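Hypothetical protein Atu2684 (Agrobacterium tumefaciens, PDB 2AXO) is of unknown function but, with a thioredoxin-like fold and a paired-cysteine disulfide, may belong to the redox or disulfide-handling relatives of thioredoxin. Local coordinates at residues A[40-45]-A[146-151]; A[46-51]-A[62-67]; A[99-104]-A[113-118]; A[163-168]-A[236-241]. All coordinates share one frame; numbering follows the deposited sequence.

Contact 1 (A[40-45]-A[146-151])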
loop_
_atom_site.group_PDB
_atom_site.type_symbol
_atom_site.label_atom_id
_atom_site.label_comp_id
_atom_site.label_asym_id
_atom_site.label_seq_id
_atom_site.Cartn_x
_atom_site.Cartn_y
_atom_site.Cartn_z
ATOM N N GLU A 40 15.888 -12.819 -32.695
ATOM C CA GLU A 40 15.601 -11.497 -32.135
ATOM C C GLU A 40 15.640 -11.508 -30.608
ATOM O O GLU A 40 14.944 -12.296 -29.968
ATOM C CB GLU A 40 14.225 -10.996 -32.592
ATOM C CG GLU A 40 13.949 -9.561 -32.149
ATOM C CD GLU A 40 12.563 -9.054 -32.512
ATOM O OE1 GLU A 40 12.301 -7.852 -32.272
ATOM O OE2 GLU A 40 11.736 -9.843 -33.021
ATOM N N ALA A 41 16.437 -10.617 -30.028
ATOM C CA ALA A 41 16.569 -10.542 -28.575
ATOM C C ALA A 41 15.273 -10.155 -27.853
ATOM O O ALA A 41 14.376 -9.544 -28.441
ATOM C CB ALA A 41 17.680 -9.559 -28.209
ATOM N N VAL A 42 15.189 -10.529 -26.575
ATOM C CA VAL A 42 14.027 -10.218 -25.742
ATOM C C VAL A 42 13.761 -8.722 -25.814
ATOM O O VAL A 42 14.694 -7.922 -25.811
ATOM C CB VAL A 42 14.267 -10.614 -24.265
ATOM C CG1 VAL A 42 14.297 -12.129 -24.128
ATOM C CG2 VAL A 42 15.581 -10.019 -23.779
ATOM N N LYS A 43 12.489 -8.343 -25.859
ATOM C CA LYS A 43 12.115 -6.936 -25.982
ATOM C C LYS A 43 12.184 -6.104 -24.701
ATOM O O LYS A 43 12.382 -4.889 -24.759
ATOM C CB LYS A 43 10.710 -6.833 -26.589
ATOM C CG LYS A 43 10.580 -7.454 -27.980
ATOM C CD LYS A 43 9.132 -7.437 -28.463
ATOM C CE LYS A 43 8.973 -8.122 -29.824
ATOM N NZ LYS A 43 9.645 -7.365 -30.912
ATOM N N GLY A 44 12.018 -6.741 -23.548
ATOM C CA GLY A 44 12.071 -6.001 -22.296
ATOM C C GLY A 44 11.476 -6.758 -21.123
ATOM O O GLY A 44 11.206 -7.957 -21.216
ATOM N N VAL A 45 11.269 -6.051 -20.018
ATOM C CA VAL A 45 10.713 -6.643 -18.812
ATOM C C VAL A 45 9.360 -6.038 -18.456
ATOM O O VAL A 45 9.193 -4.815 -18.443
ATOM C CB VAL A 45 11.672 -6.452 -17.616
ATOM C CG1 VAL A 45 11.049 -7.010 -16.341
ATOM C CG2 VAL A 45 12.994 -7.149 -17.907
ATOM N N GLN A 146 17.613 2.175 -24.447
ATOM C CA GLN A 146 17.216 2.021 -23.054
ATOM C C GLN A 146 16.537 0.671 -22.869
ATOM O O GLN A 146 15.697 0.494 -21.984
ATOM C CB GLN A 146 16.261 3.140 -22.637
ATOM C CG GLN A 146 16.764 4.535 -22.980
ATOM C CD GLN A 146 15.982 5.633 -22.287
ATOM O OE1 GLN A 146 14.752 5.614 -22.261
ATOM N NE2 GLN A 146 16.697 6.603 -21.727
ATOM N N GLY A 147 16.907 -0.277 -23.724
ATOM C CA GLY A 147 16.351 -1.612 -23.636
ATOM C C GLY A 147 17.288 -2.462 -22.803
ATOM O O GLY A 147 18.042 -1.942 -21.984
ATOM N N LEU A 148 17.245 -3.769 -23.012
ATOM C CA LEU A 148 18.101 -4.692 -22.278
ATOM C C LEU A 148 19.449 -4.795 -23.009
ATOM O O LEU A 148 19.670 -5.710 -23.801
ATOM C CB LEU A 148 17.412 -6.057 -22.200
ATOM C CG LEU A 148 15.990 -5.989 -21.619
ATOM C CD1 LEU A 148 15.370 -7.376 -21.585
ATOM C CD2 LEU A 148 16.042 -5.397 -20.209
ATOM N N ASN A 149 20.344 -3.853 -22.719
ATOM C CA ASN A 149 21.655 -3.781 -23.367
ATOM C C ASN A 149 22.748 -4.699 -22.834
ATOM O O ASN A 149 23.760 -4.915 -23.505
ATOM C CB ASN A 149 22.160 -2.342 -23.320
ATOM C CG ASN A 149 21.307 -1.403 -24.135
ATOM O OD1 ASN A 149 21.338 -0.194 -23.931
ATOM N ND2 ASN A 149 20.550 -1.953 -25.078
ATOM N N VAL A 150 22.560 -5.233 -21.635
ATOM C CA VAL A 150 23.554 -6.120 -21.040
ATOM C C VAL A 150 23.090 -7.563 -21.128
ATOM O O VAL A 150 22.013 -7.909 -20.647
ATOM C CB VAL A 150 23.790 -5.774 -19.557
ATOM C CG1 VAL A 150 24.903 -6.640 -18.992
ATOM C CG2 VAL A 150 24.129 -4.299 -19.413
ATOM N N PRO A 151 23.904 -8.436 -21.743
ATOM C CA PRO A 151 23.504 -9.834 -21.855
ATOM C C PRO A 151 23.466 -10.543 -20.505
ATOM O O PRO A 151 24.352 -10.365 -19.668
ATOM C CB PRO A 151 24.550 -10.420 -22.807
ATOM C CG PRO A 151 25.758 -9.587 -22.544
ATOM C CD PRO A 151 25.200 -8.195 -22.402
HETATM O O HOH W 1 15.673 -4.410 -25.245
#

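Contact 2 (A[46-51]-A[62-67])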
loop_
_atom_site.group_PDB
_atom_site.type_symbol
_atom_site.label_atom_id
_atom_site.label_comp_id
_atom_site.label_asym_id
_atom_site.label_seq_id
_atom_site.Cartn_x
_atom_site.Cartn_y
_atom_site.Cartn_z
ATOM N N VAL A 46 8.389 -6.905 -18.180
ATOM C CA VAL A 46 7.054 -6.453 -17.800
ATOM C C VAL A 46 6.693 -7.035 -16.439
ATOM O O VAL A 46 6.522 -8.238 -16.300
ATOM C CB VAL A 46 5.993 -6.890 -18.842
ATOM C CG1 VAL A 46 4.596 -6.491 -18.368
ATOM C CG2 VAL A 46 6.297 -6.236 -20.183
ATOM N N GLU A 47 6.599 -6.164 -15.440
ATOM C CA GLU A 47 6.261 -6.565 -14.089
ATOM C C GLU A 47 4.873 -6.065 -13.760
ATOM O O GLU A 47 4.647 -4.864 -13.629
ATOM C CB GLU A 47 7.270 -5.986 -13.102
ATOM C CG GLU A 47 8.648 -6.582 -13.253
ATOM C CD GLU A 47 9.668 -5.903 -12.371
ATOM O OE1 GLU A 47 10.012 -4.741 -12.662
ATOM O OE2 GLU A 47 10.100 -6.534 -11.385
ATOM N N LEU A 48 3.941 -7.000 -13.631
ATOM C CA LEU A 48 2.557 -6.666 -13.340
ATOM C C LEU A 48 2.202 -6.826 -11.872
ATOM O O LEU A 48 2.457 -7.871 -11.270
ATOM C CB LEU A 48 1.640 -7.564 -14.173
ATOM C CG LEU A 48 0.143 -7.532 -13.870
ATOM C CD1 LEU A 48 -0.460 -6.229 -14.380
ATOM C CD2 LEU A 48 -0.526 -8.727 -14.536
ATOM N N PHE A 49 1.621 -5.780 -11.294
ATOM C CA PHE A 49 1.175 -5.832 -9.910
ATOM C C PHE A 49 -0.327 -6.018 -10.022
ATOM O O PHE A 49 -1.029 -5.212 -10.637
ATOM C CB PHE A 49 1.562 -4.552 -9.170
ATOM C CG PHE A 49 3.047 -4.401 -9.022
ATOM C CD1 PHE A 49 3.812 -3.870 -10.058
ATOM C CD2 PHE A 49 3.698 -4.914 -7.902
ATOM C CE1 PHE A 49 5.208 -3.861 -9.986
ATOM C CE2 PHE A 49 5.090 -4.909 -7.821
ATOM C CZ PHE A 49 5.847 -4.384 -8.864
ATOM N N THR A 50 -0.805 -7.110 -9.437
ATOM C CA THR A 50 -2.207 -7.484 -9.536
ATOM C C THR A 50 -2.662 -8.179 -8.259
ATOM O O THR A 50 -1.946 -8.192 -7.269
ATOM C CB THR A 50 -2.371 -8.456 -10.733
ATOM O OG1 THR A 50 -3.734 -8.876 -10.857
ATOM C CG2 THR A 50 -1.468 -9.676 -10.541
ATOM N N SER A 51 -3.864 -8.745 -8.290
ATOM C CA SER A 51 -4.409 -9.471 -7.147
ATOM C C SER A 51 -5.718 -10.129 -7.548
ATOM O O SER A 51 -6.456 -9.606 -8.385
ATOM C CB SER A 51 -4.660 -8.536 -5.959
ATOM O OG SER A 51 -5.292 -9.244 -4.903
ATOM N N GLU A 62 -4.628 -11.509 -18.224
ATOM C CA GLU A 62 -4.707 -12.167 -19.526
ATOM C C GLU A 62 -3.624 -11.597 -20.431
ATOM O O GLU A 62 -2.940 -12.335 -21.143
ATOM C CB GLU A 62 -6.083 -11.932 -20.167
ATOM C CG GLU A 62 -6.212 -12.498 -21.581
ATOM C CD GLU A 62 -7.446 -11.989 -22.318
ATOM O OE1 GLU A 62 -8.577 -12.250 -21.855
ATOM O OE2 GLU A 62 -7.280 -11.324 -23.365
ATOM N N ALA A 63 -3.474 -10.277 -20.397
ATOM C CA ALA A 63 -2.473 -9.600 -21.204
ATOM C C ALA A 63 -1.106 -10.220 -20.944
ATOM O O ALA A 63 -0.392 -10.601 -21.876
ATOM C CB ALA A 63 -2.444 -8.112 -20.863
ATOM N N LEU A 64 -0.745 -10.325 -19.669
ATOM C CA LEU A 64 0.550 -10.893 -19.300
ATOM C C LEU A 64 0.697 -12.336 -19.773
ATOM O O LEU A 64 1.743 -12.722 -20.298
ATOM C CB LEU A 64 0.748 -10.835 -17.785
ATOM C CG LEU A 64 2.111 -11.302 -17.260
ATOM C CD1 LEU A 64 3.216 -10.345 -17.720
ATOM C CD2 LEU A 64 2.063 -11.353 -15.742
ATOM N N ARG A 65 -0.347 -13.130 -19.579
ATOM C CA ARG A 65 -0.309 -14.525 -19.987
ATOM C C ARG A 65 0.023 -14.645 -21.472
ATOM O O ARG A 65 0.789 -15.525 -21.874
ATOM C CB ARG A 65 -1.651 -15.192 -19.678
ATOM C CG ARG A 65 -1.698 -16.675 -19.995
ATOM C CD ARG A 65 -2.975 -17.299 -19.454
ATOM N NE ARG A 65 -4.145 -16.502 -19.810
ATOM C CZ ARG A 65 -5.399 -16.831 -19.516
ATOM N NH1 ARG A 65 -5.658 -17.955 -18.852
ATOM N NH2 ARG A 65 -6.394 -16.035 -19.888
ATOM N N LYS A 66 -0.547 -13.747 -22.277
ATOM C CA LYS A 66 -0.319 -13.741 -23.724
ATOM C C LYS A 66 1.120 -13.373 -24.083
ATOM O O LYS A 66 1.704 -13.947 -24.998
ATOM C CB LYS A 66 -1.300 -12.779 -24.409
ATOM C CG LYS A 66 -2.737 -13.297 -24.387
ATOM C CD LYS A 66 -3.699 -12.473 -25.234
ATOM C CE LYS A 66 -3.932 -11.094 -24.652
ATOM N NZ LYS A 66 -5.127 -10.427 -25.263
HETATM N N MSE A 67 1.681 -12.411 -23.356
HETATM C CA MSE A 67 3.050 -12.000 -23.592
HETATM C C MSE A 67 4.013 -13.103 -23.153
HETATM O O MSE A 67 5.014 -13.364 -23.819
HETATM C CB MSE A 67 3.330 -10.693 -22.850
HETATM C CG MSE A 67 2.519 -9.510 -23.377
HETATM SE SE MSE A 67 2.965 -7.858 -22.454
HETATM C CE MSE A 67 1.970 -8.165 -20.845
#

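Contact 3 (A[99-104]-A[113-118])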
loop_
_atom_site.group_PDB
_atom_site.type_symbol
_atom_site.label_atom_id
_atom_site.label_comp_id
_atom_site.label_asym_id
_atom_site.label_seq_id
_atom_site.Cartn_x
_atom_site.Cartn_y
_atom_site.Cartn_z
ATOM N N GLU A 99 5.636 -3.984 -1.212
ATOM C CA GLU A 99 6.747 -3.072 -0.960
ATOM C C GLU A 99 7.521 -2.758 -2.235
ATOM O O GLU A 99 8.022 -1.644 -2.402
ATOM C CB GLU A 99 7.686 -3.651 0.099
ATOM C CG GLU A 99 7.029 -3.763 1.463
ATOM C CD GLU A 99 8.002 -4.152 2.549
ATOM O OE1 GLU A 99 8.703 -5.172 2.382
ATOM O OE2 GLU A 99 8.061 -3.440 3.575
ATOM N N ARG A 100 7.617 -3.731 -3.137
ATOM C CA ARG A 100 8.325 -3.492 -4.391
ATOM C C ARG A 100 7.541 -2.468 -5.210
ATOM O O ARG A 100 8.132 -1.589 -5.830
ATOM C CB ARG A 100 8.505 -4.797 -5.181
ATOM C CG ARG A 100 9.300 -4.644 -6.483
ATOM C CD ARG A 100 9.705 -6.013 -7.021
ATOM N NE ARG A 100 10.426 -5.963 -8.298
ATOM C CZ ARG A 100 11.677 -5.532 -8.445
ATOM N NH1 ARG A 100 12.370 -5.095 -7.399
ATOM N NH2 ARG A 100 12.247 -5.564 -9.637
ATOM N N GLN A 101 6.214 -2.561 -5.211
ATOM C CA GLN A 101 5.441 -1.585 -5.964
ATOM C C GLN A 101 5.637 -0.200 -5.335
ATOM O O GLN A 101 5.599 0.810 -6.036
ATOM C CB GLN A 101 3.956 -1.957 -6.001
ATOM C CG GLN A 101 3.102 -1.011 -6.835
ATOM C CD GLN A 101 1.649 -1.448 -6.900
ATOM O OE1 GLN A 101 1.099 -1.955 -5.922
ATOM N NE2 GLN A 101 1.014 -1.232 -8.047
ATOM N N TYR A 102 5.856 -0.153 -4.019
ATOM C CA TYR A 102 6.091 1.125 -3.341
ATOM C C TYR A 102 7.436 1.683 -3.790
ATOM O O TYR A 102 7.581 2.883 -4.027
ATOM C CB TYR A 102 6.122 0.956 -1.815
ATOM C CG TYR A 102 4.821 0.513 -1.197
ATOM C CD1 TYR A 102 3.598 0.896 -1.742
ATOM C CD2 TYR A 102 4.812 -0.245 -0.027
ATOM C CE1 TYR A 102 2.397 0.536 -1.138
ATOM C CE2 TYR A 102 3.616 -0.605 0.586
ATOM C CZ TYR A 102 2.414 -0.207 0.022
ATOM O OH TYR A 102 1.227 -0.533 0.638
ATOM N N GLY A 103 8.423 0.800 -3.891
ATOM C CA GLY A 103 9.743 1.216 -4.320
ATOM C C GLY A 103 9.658 1.883 -5.675
ATOM O O GLY A 103 10.304 2.903 -5.921
ATOM N N TYR A 104 8.859 1.298 -6.562
ATOM C CA TYR A 104 8.679 1.853 -7.891
ATOM C C TYR A 104 7.928 3.175 -7.828
ATOM O O TYR A 104 8.267 4.119 -8.545
ATOM C CB TYR A 104 7.937 0.863 -8.795
ATOM C CG TYR A 104 8.850 -0.148 -9.459
ATOM C CD1 TYR A 104 9.980 0.265 -10.161
ATOM C CD2 TYR A 104 8.568 -1.516 -9.409
ATOM C CE1 TYR A 104 10.812 -0.658 -10.801
ATOM C CE2 TYR A 104 9.390 -2.449 -10.042
ATOM C CZ TYR A 104 10.507 -2.016 -10.737
ATOM O OH TYR A 104 11.312 -2.930 -11.377
ATOM N N VAL A 113 -0.306 4.164 -5.516
ATOM C CA VAL A 113 -0.209 2.903 -6.241
ATOM C C VAL A 113 -1.615 2.470 -6.638
ATOM O O VAL A 113 -2.607 2.908 -6.048
ATOM C CB VAL A 113 0.410 1.767 -5.378
ATOM C CG1 VAL A 113 1.868 2.067 -5.070
ATOM C CG2 VAL A 113 -0.389 1.594 -4.089
ATOM N N TYR A 114 -1.695 1.606 -7.640
ATOM C CA TYR A 114 -2.974 1.103 -8.108
ATOM C C TYR A 114 -2.750 -0.250 -8.767
ATOM O O TYR A 114 -1.613 -0.643 -9.022
ATOM C CB TYR A 114 -3.595 2.065 -9.132
ATOM C CG TYR A 114 -2.811 2.205 -10.425
ATOM C CD1 TYR A 114 -1.806 3.164 -10.562
ATOM C CD2 TYR A 114 -3.063 1.360 -11.502
ATOM C CE1 TYR A 114 -1.073 3.274 -11.750
ATOM C CE2 TYR A 114 -2.337 1.460 -12.686
ATOM C CZ TYR A 114 -1.346 2.415 -12.806
ATOM O OH TYR A 114 -0.630 2.506 -13.981
ATOM N N THR A 115 -3.834 -0.973 -9.015
ATOM C CA THR A 115 -3.753 -2.259 -9.705
ATOM C C THR A 115 -4.892 -2.271 -10.713
ATOM O O THR A 115 -5.967 -1.742 -10.445
ATOM C CB THR A 115 -3.915 -3.482 -8.753
ATOM O OG1 THR A 115 -5.086 -3.314 -7.947
ATOM C CG2 THR A 115 -2.689 -3.653 -7.867
ATOM N N PRO A 116 -4.664 -2.853 -11.900
ATOM C CA PRO A 116 -3.409 -3.476 -12.325
ATOM C C PRO A 116 -2.419 -2.455 -12.882
ATOM O O PRO A 116 -2.781 -1.603 -13.701
ATOM C CB PRO A 116 -3.870 -4.475 -13.381
ATOM C CG PRO A 116 -5.008 -3.754 -14.024
ATOM C CD PRO A 116 -5.747 -3.146 -12.857
ATOM N N GLN A 117 -1.173 -2.545 -12.430
ATOM C CA GLN A 117 -0.127 -1.639 -12.874
ATOM C C GLN A 117 1.061 -2.425 -13.401
ATOM O O GLN A 117 1.568 -3.324 -12.731
ATOM C CB GLN A 117 0.346 -0.758 -11.717
ATOM C CG GLN A 117 1.520 0.138 -12.085
ATOM C CD GLN A 117 2.027 0.953 -10.913
ATOM O OE1 GLN A 117 2.466 0.404 -9.904
ATOM N NE2 GLN A 117 1.978 2.272 -11.046
ATOM N N ALA A 118 1.503 -2.094 -14.608
ATOM C CA ALA A 118 2.648 -2.779 -15.172
ATOM C C ALA A 118 3.833 -1.825 -15.189
ATOM O O ALA A 118 3.706 -0.661 -15.577
ATOM C CB ALA A 118 2.339 -3.269 -16.585
HETATM O O HOH W 2 4.313 1.759 -8.494
#

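Contact 4 (A[163-168]-A[236-241])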
loop_
_atom_site.group_PDB
_atom_site.type_symbol
_atom_site.label_atom_id
_atom_site.label_comp_id
_atom_site.label_asym_id
_atom_site.label_seq_id
_atom_site.Cartn_x
_atom_site.Cartn_y
_atom_site.Cartn_z
ATOM N N ILE A 163 24.414 -18.026 -13.308
ATOM C CA ILE A 163 23.962 -16.801 -13.946
ATOM C C ILE A 163 25.171 -16.108 -14.544
ATOM O O ILE A 163 26.123 -15.788 -13.832
ATOM C CB ILE A 163 23.322 -15.844 -12.938
ATOM C CG1 ILE A 163 22.098 -16.504 -12.302
ATOM C CG2 ILE A 163 22.951 -14.531 -13.628
ATOM C CD1 ILE A 163 21.446 -15.655 -11.223
ATOM N N ASP A 164 25.127 -15.889 -15.851
ATOM C CA ASP A 164 26.209 -15.232 -16.576
ATOM C C ASP A 164 25.796 -13.829 -17.005
ATOM O O ASP A 164 24.786 -13.652 -17.689
ATOM C CB ASP A 164 26.583 -16.054 -17.811
ATOM C CG ASP A 164 27.823 -16.891 -17.599
ATOM O OD1 ASP A 164 27.951 -17.517 -16.523
ATOM O OD2 ASP A 164 28.672 -16.931 -18.515
ATOM N N ILE A 165 26.585 -12.838 -16.604
ATOM C CA ILE A 165 26.309 -11.446 -16.934
ATOM C C ILE A 165 27.432 -10.867 -17.784
ATOM O O ILE A 165 28.610 -11.086 -17.500
ATOM C CB ILE A 165 26.183 -10.597 -15.666
ATOM C CG1 ILE A 165 25.221 -11.275 -14.688
ATOM C CG2 ILE A 165 25.682 -9.203 -16.024
ATOM C CD1 ILE A 165 25.129 -10.587 -13.365
ATOM N N GLY A 166 27.059 -10.123 -18.820
ATOM C CA GLY A 166 28.045 -9.527 -19.703
ATOM C C GLY A 166 28.588 -8.186 -19.247
ATOM O O GLY A 166 28.243 -7.685 -18.176
ATOM N N ALA A 167 29.440 -7.598 -20.080
ATOM C CA ALA A 167 30.057 -6.312 -19.778
ATOM C C ALA A 167 29.131 -5.123 -20.015
ATOM O O ALA A 167 28.242 -5.158 -20.872
ATOM C CB ALA A 167 31.337 -6.146 -20.602
ATOM N N GLY A 168 29.365 -4.063 -19.250
ATOM C CA GLY A 168 28.570 -2.858 -19.365
ATOM C C GLY A 168 29.167 -1.746 -18.527
ATOM O O GLY A 168 30.343 -1.797 -18.169
ATOM N N VAL A 236 16.042 -13.291 -13.788
ATOM C CA VAL A 236 17.224 -12.594 -13.302
ATOM C C VAL A 236 17.088 -11.188 -13.853
ATOM O O VAL A 236 16.946 -11.000 -15.061
ATOM C CB VAL A 236 18.533 -13.214 -13.842
ATOM C CG1 VAL A 236 19.725 -12.350 -13.427
ATOM C CG2 VAL A 236 18.705 -14.634 -13.298
ATOM N N LEU A 237 17.111 -10.201 -12.969
ATOM C CA LEU A 237 16.974 -8.818 -13.385
ATOM C C LEU A 237 18.229 -8.050 -12.993
ATOM O O LEU A 237 18.570 -7.987 -11.812
ATOM C CB LEU A 237 15.750 -8.181 -12.715
ATOM C CG LEU A 237 14.403 -8.899 -12.881
ATOM C CD1 LEU A 237 13.332 -8.184 -12.071
ATOM C CD2 LEU A 237 14.006 -8.953 -14.361
ATOM N N LEU A 238 18.936 -7.495 -13.976
ATOM C CA LEU A 238 20.131 -6.711 -13.664
ATOM C C LEU A 238 19.558 -5.313 -13.489
ATOM O O LEU A 238 19.401 -4.562 -14.454
ATOM C CB LEU A 238 21.129 -6.748 -14.823
ATOM C CG LEU A 238 22.497 -6.103 -14.547
ATOM C CD1 LEU A 238 23.194 -6.801 -13.381
ATOM C CD2 LEU A 238 23.341 -6.197 -15.803
ATOM N N GLN A 239 19.256 -4.970 -12.240
ATOM C CA GLN A 239 18.604 -3.710 -11.940
ATOM C C GLN A 239 19.380 -2.625 -11.209
ATOM O O GLN A 239 19.969 -2.853 -10.153
ATOM C CB GLN A 239 17.299 -4.032 -11.193
ATOM C CG GLN A 239 16.396 -2.851 -10.891
ATOM C CD GLN A 239 14.967 -3.276 -10.592
ATOM O OE1 GLN A 239 14.724 -4.313 -9.959
ATOM N NE2 GLN A 239 14.012 -2.465 -11.027
ATOM N N THR A 240 19.368 -1.434 -11.797
ATOM C CA THR A 240 20.032 -0.280 -11.211
ATOM C C THR A 240 19.091 0.301 -10.161
ATOM O O THR A 240 17.929 -0.093 -10.067
ATOM C CB THR A 240 20.306 0.810 -12.264
ATOM O OG1 THR A 240 19.062 1.329 -12.764
ATOM C CG2 THR A 240 21.106 0.240 -13.417
ATOM N N ALA A 241 19.596 1.249 -9.382
ATOM C CA ALA A 241 18.809 1.888 -8.342
ATOM C C ALA A 241 19.076 3.386 -8.381
ATOM O O ALA A 241 20.105 3.825 -8.903
ATOM C CB ALA A 241 19.189 1.322 -6.987
#

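Contact 1 (A[40-45]-A[146-151])
Gly44 and Leu148 are the residues whose CA atoms come nearest, 6.2 Å apart, where the lead-in to strand 45-50 passes the loop between helix 131-143 and strand 152-156. Leu148 sits at the centre of an inverse gamma turn, and its side chain points toward the other segment. Gly44 has phi 163° and psi -168°, values at which a CB would jam against the carbonyl O of Lys43; the bare CA instead receives Leu148 CD1 at 3.6 Å. The same methyl meets Val42 CG2 at 3.4 Å, closer than methyl groups normally pack, the two side chains crossing at about a right angle. A chi1 of -54° sets the leucine CG beside the backbone N, and the branching at CG puts CD1 on Val42 and Gly44 and CD2 4.2 Å from Val45 CG2. Val45 and Leu148 also both touch Ala253 of strand 247-257. A water joins the backbones, accepting from Leu148 N at 2.8 Å and donating weakly to Lys43 O. Cohesion across the contact is therefore mostly apolar, centred on one leucine, with the water supplying the amide of Leu148 with an acceptor in place of a direct bond between the two segments.

Contact 2 (A[46-51]-A[62-67])
Val46 and Leu48 meet Leu64 and Met67 through aliphatic groups alone, and the flat groups stand outside this interface. The Phe49 ring stacks with the ring of Tyr78 and touches Gln101 and Tyr104 of helix 95-107; on helix 62-67 the Arg65 guanidinium has Glu62 CG at its edge, in plane. Strand 46-50 and helix 62-67 run nearly antiparallel, at 153°, with axes 10.0 Å apart at closest. Leu64 is the residue that touches both Val46 and Leu48. Its chi1 of -176° directs CG toward the strand, and the fork at CG (chi2 67°) places CD2 3.9 Å from Leu48 CD2 and CD1 4.1 Å from Val46 CG1, the leucine and valine side chains lying alongside but running opposite ways. Met67, modelled as selenomethionine, bends at chi3 to set CE 4.0 Å from the same Val46 methyl and lies across the valine. This is the first strand-helix pair of the beta-alpha-beta unit 45-50, 58-70, 74-79, as in thioredoxin folds, and the disulfide Cys54-Cys57 lies in the connection just ahead of the helix. The salt bridge Lys66 NZ to Glu62 OE2, 3.0 Å through the anti lone pair, stays on the outer helix face. Nothing polar links the side chains across the contact, so the helix is held to the sheet by shape and burial of hydrocarbon.

Contact 3 (A[99-104]-A[113-118])
Gln101 and Gln117 cross with their amide planes 67° apart, and the NE2 of Gln101 serves two acceptors. Gln117 OE1 receives it at 2.9 Å in a fairly straight bond (163°), lying nearly in the amide plane of Gln101 although the donor stands well above the carbonyl plane of Gln117. The second acceptor, Tyr114 O, is also 2.9 Å from Gln101 NE2, but that bond is more bent, at 135°. An extended chain with CG opposite the backbone N carries the Gln101 amide from the helix to the strands, and Gln101 OE1 is hydrogen-bonded to Tyr82 OH of the same chain. A water donates both to Gln101 O and to Gln117 OE1. The peptide Thr115-Pro116 is cis, the cis-proline loop characteristic of thioredoxin folds, and the Thr115 side chain touches both Cys54 and Cys57 of the disulfide; Tyr114, whose carbonyl O takes the bond, directly precedes Thr115. Val113 packs beside the amide: its CG1 lies 3.8 Å from Gln101 CG and approaches the Tyr102 ring at its edge, 3.9 Å from CD1. Val113 and Tyr114 also pair in an antiparallel ladder with a strand of the second subunit, where the Tyr102 ring meets Tyr82 of that subunit.

Contact 4 (A[163-168]-A[236-241])
Ile163 and Val236 reach toward each other tip to tip, consistent with two antiparallel sheets packed face to face like a sandwich: strand 161-165 belongs to one, strand 232-241 to the other. Both branches of the isoleucine are engaged. Its CD1 lies 3.6 Å from Val236 CG2, while Ile163 CG2 faces Val236 CG1 at 3.9 Å, so two methyls oppose two methyls. Two residues further along each strand, Ile165 CG2 meets Leu238 CD2 at 3.8 Å, these side chains passing at a slant; chi1 of -173° turns the Leu238 CG toward strand 161-165, and chi2 of 60° leaves CD2 at the isoleucine branch. The CA atoms stay 8.0 Å apart at Ile163 and Val236 and 8.4 Å at Ile165 and Leu238, a separation filled by branched side chains. Around this shell, Val174 of strand 172-186 touches both Ile165 and Val236, and Val150 and Trp212 each touch both Ile165 and Leu238. Further out, strand 161-165 is held in its own sheet by backbone bonds of Ile163 with Val219 and of Ile165 with Met217. Where that strand ends, the carbonyl O of Gly166 accepts a hydrogen bond from Trp212 NE1.

How the contacts relate
Contacts 2, 3 and 4 are buried, whereas contact 1 is only partly so, with Val42 exposed. Contacts 2 and 3 serve neighbouring strands of the thioredoxin-like sheet, 45-50 and 117-120, and Phe49 N hydrogen-bonds to Gln117 O between them. Contact 4 lies in the other pair of sheets, and contact 1 adjoins it through the backbone hydrogen bond of Pro151 O with Gly166 N. Contacts 1, 2 and 4 rest on aliphatic groups; contact 3, which borders the second subunit, is built on amide hydrogen bonds. Although the centres of contacts 3 and 4 are about 22 Å apart, Gln239 hydrogen-bonds to Arg100 and Tyr104, a polar link between the thioredoxin-like part and the antiparallel sheets.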